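Local coordinates for Pex (Synechococcus elongatus PCC 7942, PDB 2E1N), which modifies the cyanobacterial circadian clock as a period extender and, as a PadR-like winged-helix protein, probably does so by binding DNA, at residues L34-C37 with Y38-V42; T69-Y72 with T73-F77. All coordinates share one frame; numbering follows the deposited sequence.

Contact 1: residues L34-C37 with Y38-V42; sequences LAVC and YVLAV
Leu40 and Val36, one helical turn apart in helix 32-43, run side by side and point the same way. Followed outward, the Leu40 side chain first meets backbone: its CB lies 3.5 Å from Val36 O. CG comes a little closer to the same oxygen, because chi1 of -71° sets CG beside the backbone N of Leu40 and anti to its carbonyl carbon. At the tip, the CD1 methyl of Leu40 reaches CG1 of Val36 at 4.2 Å, a loose apolar contact. Val39 behaves differently. Its CG2 sits over the preceding turn, 3.1 Å from Ala35 O, and CB borders that carbonyl as well, which makes this a tight spot in the helix.

The backbone supplies the polar part, an unbroken i to i+4 ladder. Tyr38 N donates to Leu34 O (2.9 Å, N-H...O angle 168°), and Val39 N to Ala35 O, Leu40 N to Val36 O and Ala41 N to Cys37 O follow in turn. The last of these is the most bent, at 156°.

Beyond CB, which touches Leu34 O, Tyr38 heads mostly for residues outside the two segments; its ring leads on to Trp118 of helix 110-123, and its hydroxyl is hydrogen-bonded to Leu53 O of helix 50-60. Leu34 and Cys37 also pack on Phe22 of the second subunit.

All the residues that touch here are buried, and every backbone carbonyl from Leu34 to Cys37 is paired with an amide of the next turn. The chemistry is therefore that of a core helix: its polar backbone is satisfied internally, leaving mainly apolar side chains to meet the surrounding helices and the partner subunit, the buried Tyr38 hydroxyl being satisfied by Leu53 O.

Contact 2: residues T69-Y72 with T73-F77; sequences TVLY and TALKF
Leu71, Tyr72 and Leu75 form the apolar side of this part of helix 68-80. The CD1 methyl of Leu75 touches two neighbours, 3.8 Å from CG of Leu71 and 3.7 Å from CE2 of Tyr72. It meets the tyrosine ring obliquely, at the CD2-CE2 side, while the Leu71 and Leu75 side chains cross at a slant. With chi1 at -61°, Leu75 CG is placed beside its own backbone N and 3.3 Å from Leu71 O. Replacing Leu75 by an alanine is likely to open a gap beside Leu71 and leave the CD2-CE2 side of the Tyr72 ring without this neighbour, though Tyr101 would still border it.

Among the hydrogen bonds, four backbone amides from Thr73 to Lys76 donate to the carbonyls of Thr69 to Tyr72. The shortest joins Leu75 N to Leu71 O at 2.8 Å. The Thr73 hydroxyl approaches an acceptor already in use, OG1 lying 3.0 Å from Thr69 O, which also accepts from Thr73 N.

Helix 68-80 packs Val70, Leu71, Ala74 and Phe77 on helix 32-43, and Leu71 also touches helix 50-60. Tyr72 and Leu75 instead reach Tyr101 on strand 98-103, and Phe77 meets Phe15 of the second subunit.

How the contacts relate
Both are i to i+4 contacts, each within one continuous helix, but contact 1 lies in the buried core, whereas contact 2 has one side exposed at Thr69, Tyr72 and Lys76. The two helices pack directly against each other: Ala35 CB meets Val70 CG1 at 3.6 Å, Val36 CG2 approaches both Ala74 and Phe77, and Val39 CG2 meets Leu71 CD1. Small residues, Ala35 and Ala74, sit at this interface. Chemistry follows position: contact 1 is apolar outside its backbone apart from Tyr38 and Cys37, while contact 2 carries Thr69, Tyr72, Thr73 and Lys76 on its more open side. In winged-helix proteins a helix placed like 68-80 commonly serves in DNA recognition, consistent with its exposed side.

Contact 1: residues L34-C37 with Y38-V42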
loop_
_atom_site.group_PDB
_atom_site.type_symbol
_atom_site.label_atom_id
_atom_site.label_comp_id
_atom_site.label_asym_id
_atom_site.label_seq_id
_atom_site.Cartn_x
_atom_site.Cartn_y
_atom_site.Cartn_z
ATOM N N LEU B 34 2.395 -9.667 6.799
ATOM C CA LEU B 34 3.226 -9.860 5.630
ATOM C C LEU B 34 4.648 -10.187 6.006
ATOM O O LEU B 34 5.297 -10.983 5.312
ATOM C CB LEU B 34 3.278 -8.599 4.759
ATOM C CG LEU B 34 1.991 -8.304 4.031
ATOM C CD1 LEU B 34 1.871 -6.813 3.677
ATOM C CD2 LEU B 34 1.977 -9.214 2.797
ATOM N N ALA B 35 5.136 -9.610 7.097
ATOM C CA ALA B 35 6.521 -9.912 7.536
ATOM C C ALA B 35 6.695 -11.381 7.936
ATOM O O ALA B 35 7.729 -11.973 7.627
ATOM C CB ALA B 35 6.926 -9.014 8.682
ATOM N N VAL B 36 5.720 -11.969 8.633
ATOM C CA VAL B 36 5.778 -13.392 8.943
ATOM C C VAL B 36 5.902 -14.234 7.669
ATOM O O VAL B 36 6.725 -15.147 7.589
ATOM C CB VAL B 36 4.576 -13.834 9.818
ATOM C CG1 VAL B 36 4.509 -15.428 9.823
ATOM C CG2 VAL B 36 4.689 -13.286 11.169
ATOM N N CYS B 37 5.098 -13.924 6.647
ATOM C CA CYS B 37 5.135 -14.705 5.390
ATOM C C CYS B 37 6.420 -14.485 4.594
ATOM O O CYS B 37 6.985 -15.439 4.038
ATOM C CB CYS B 37 3.914 -14.370 4.569
ATOM S SG CYS B 37 2.411 -14.790 5.504
ATOM N N TYR B 38 6.888 -13.234 4.534
ATOM C CA TYR B 38 8.186 -12.926 3.890
ATOM C C TYR B 38 9.350 -13.675 4.576
ATOM O O TYR B 38 10.175 -14.328 3.944
ATOM C CB TYR B 38 8.449 -11.403 3.903
ATOM C CG TYR B 38 9.925 -11.079 3.669
ATOM C CD1 TYR B 38 10.538 -11.356 2.443
ATOM C CD2 TYR B 38 10.691 -10.525 4.671
ATOM C CE1 TYR B 38 11.913 -11.105 2.259
ATOM C CE2 TYR B 38 12.050 -10.257 4.476
ATOM C CZ TYR B 38 12.643 -10.593 3.270
ATOM O OH TYR B 38 13.973 -10.374 3.030
ATOM N N VAL B 39 9.428 -13.575 5.890
ATOM C CA VAL B 39 10.508 -14.247 6.598
ATOM C C VAL B 39 10.476 -15.727 6.310
ATOM O O VAL B 39 11.502 -16.328 5.985
ATOM C CB VAL B 39 10.424 -13.953 8.099
ATOM C CG1 VAL B 39 11.372 -14.830 8.900
ATOM C CG2 VAL B 39 10.689 -12.433 8.350
ATOM N N LEU B 40 9.305 -16.336 6.362
ATOM C CA LEU B 40 9.214 -17.754 6.062
ATOM C C LEU B 40 9.587 -18.124 4.632
ATOM O O LEU B 40 10.248 -19.147 4.413
ATOM C CB LEU B 40 7.839 -18.294 6.459
ATOM C CG LEU B 40 7.596 -18.385 7.988
ATOM C CD1 LEU B 40 6.173 -18.911 8.241
ATOM C CD2 LEU B 40 8.669 -19.235 8.774
ATOM N N ALA B 41 9.224 -17.265 3.676
ATOM C CA ALA B 41 9.641 -17.432 2.265
ATOM C C ALA B 41 11.179 -17.492 2.149
ATOM O O ALA B 41 11.698 -18.329 1.393
ATOM C CB ALA B 41 9.054 -16.320 1.395
ATOM N N VAL B 42 11.886 -16.649 2.898
ATOM C CA VAL B 42 13.350 -16.662 2.930
ATOM C C VAL B 42 13.900 -17.933 3.558
ATOM O O VAL B 42 14.752 -18.607 2.974
ATOM C CB VAL B 42 13.921 -15.408 3.638
ATOM C CG1 VAL B 42 15.459 -15.478 3.735
ATOM C CG2 VAL B 42 13.473 -14.143 2.902
#

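Contact 2: residues T69-Y72 with T73-F77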
loop_
_atom_site.group_PDB
_atom_site.type_symbol
_atom_site.label_atom_id
_atom_site.label_comp_id
_atom_site.label_asym_id
_atom_site.label_seq_id
_atom_site.Cartn_x
_atom_site.Cartn_y
_atom_site.Cartn_z
ATOM N N THR B 69 11.264 -3.208 14.417
ATOM C CA THR B 69 10.125 -3.419 15.285
ATOM C C THR B 69 9.211 -4.565 14.784
ATOM O O THR B 69 8.839 -5.508 15.517
ATOM C CB THR B 69 9.295 -2.128 15.298
ATOM O OG1 THR B 69 10.171 -0.974 15.386
ATOM C CG2 THR B 69 8.328 -2.164 16.437
ATOM N N VAL B 70 8.861 -4.470 13.524
ATOM C CA VAL B 70 7.961 -5.463 12.894
ATOM C C VAL B 70 8.684 -6.794 12.698
ATOM O O VAL B 70 8.107 -7.874 12.930
ATOM C CB VAL B 70 7.392 -4.945 11.598
ATOM C CG1 VAL B 70 6.700 -6.097 10.830
ATOM C CG2 VAL B 70 6.473 -3.747 11.873
ATOM N N LEU B 71 9.959 -6.737 12.339
ATOM C CA LEU B 71 10.761 -7.973 12.232
ATOM C C LEU B 71 10.782 -8.746 13.550
ATOM O O LEU B 71 10.580 -9.948 13.581
ATOM C CB LEU B 71 12.186 -7.671 11.791
ATOM C CG LEU B 71 13.141 -8.869 11.784
ATOM C CD1 LEU B 71 12.646 -9.965 10.866
ATOM C CD2 LEU B 71 14.580 -8.377 11.482
ATOM N N TYR B 72 10.986 -8.051 14.654
ATOM C CA TYR B 72 11.110 -8.768 15.909
ATOM C C TYR B 72 9.768 -9.281 16.391
ATOM O O TYR B 72 9.694 -10.361 16.976
ATOM C CB TYR B 72 11.894 -7.944 16.894
ATOM C CG TYR B 72 13.387 -8.119 16.579
ATOM C CD1 TYR B 72 14.126 -7.109 15.965
ATOM C CD2 TYR B 72 14.019 -9.349 16.792
ATOM C CE1 TYR B 72 15.474 -7.291 15.649
ATOM C CE2 TYR B 72 15.349 -9.547 16.467
ATOM C CZ TYR B 72 16.070 -8.525 15.895
ATOM O OH TYR B 72 17.400 -8.720 15.591
ATOM N N THR B 73 8.696 -8.560 16.072
ATOM C CA THR B 73 7.316 -9.063 16.245
ATOM C C THR B 73 7.085 -10.382 15.507
ATOM O O THR B 73 6.551 -11.392 16.051
ATOM C CB THR B 73 6.311 -8.030 15.749
ATOM O OG1 THR B 73 6.431 -6.849 16.578
ATOM C CG2 THR B 73 4.873 -8.582 15.810
ATOM N N ALA B 74 7.494 -10.384 14.263
ATOM C CA ALA B 74 7.350 -11.577 13.413
ATOM C C ALA B 74 8.202 -12.719 13.891
ATOM O O ALA B 74 7.732 -13.895 13.951
ATOM C CB ALA B 74 7.723 -11.233 11.994
ATOM N N LEU B 75 9.444 -12.428 14.233
ATOM C CA LEU B 75 10.326 -13.515 14.740
ATOM C C LEU B 75 9.843 -14.105 16.056
ATOM O O LEU B 75 9.863 -15.312 16.221
ATOM C CB LEU B 75 11.751 -13.098 14.891
ATOM C CG LEU B 75 12.488 -12.633 13.629
ATOM C CD1 LEU B 75 13.789 -11.887 14.029
ATOM C CD2 LEU B 75 12.703 -13.805 12.739
ATOM N N LYS B 76 9.404 -13.269 16.973
ATOM C CA LYS B 76 8.902 -13.749 18.238
ATOM C C LYS B 76 7.672 -14.632 18.043
ATOM O O LYS B 76 7.549 -15.665 18.699
ATOM C CB LYS B 76 8.575 -12.587 19.152
ATOM C CG LYS B 76 8.218 -13.024 20.548
ATOM C CD LYS B 76 7.661 -11.872 21.371
ATOM C CE LYS B 76 7.941 -12.084 22.865
ATOM N NZ LYS B 76 7.463 -10.958 23.720
ATOM N N PHE B 77 6.747 -14.231 17.173
ATOM C CA PHE B 77 5.556 -15.023 16.865
ATOM C C PHE B 77 5.949 -16.396 16.370
ATOM O O PHE B 77 5.446 -17.422 16.824
ATOM C CB PHE B 77 4.698 -14.322 15.814
ATOM C CG PHE B 77 3.572 -15.145 15.281
ATOM C CD1 PHE B 77 2.458 -15.411 16.072
ATOM C CD2 PHE B 77 3.632 -15.724 14.014
ATOM C CE1 PHE B 77 1.419 -16.206 15.584
ATOM C CE2 PHE B 77 2.623 -16.506 13.536
ATOM C CZ PHE B 77 1.486 -16.749 14.329
#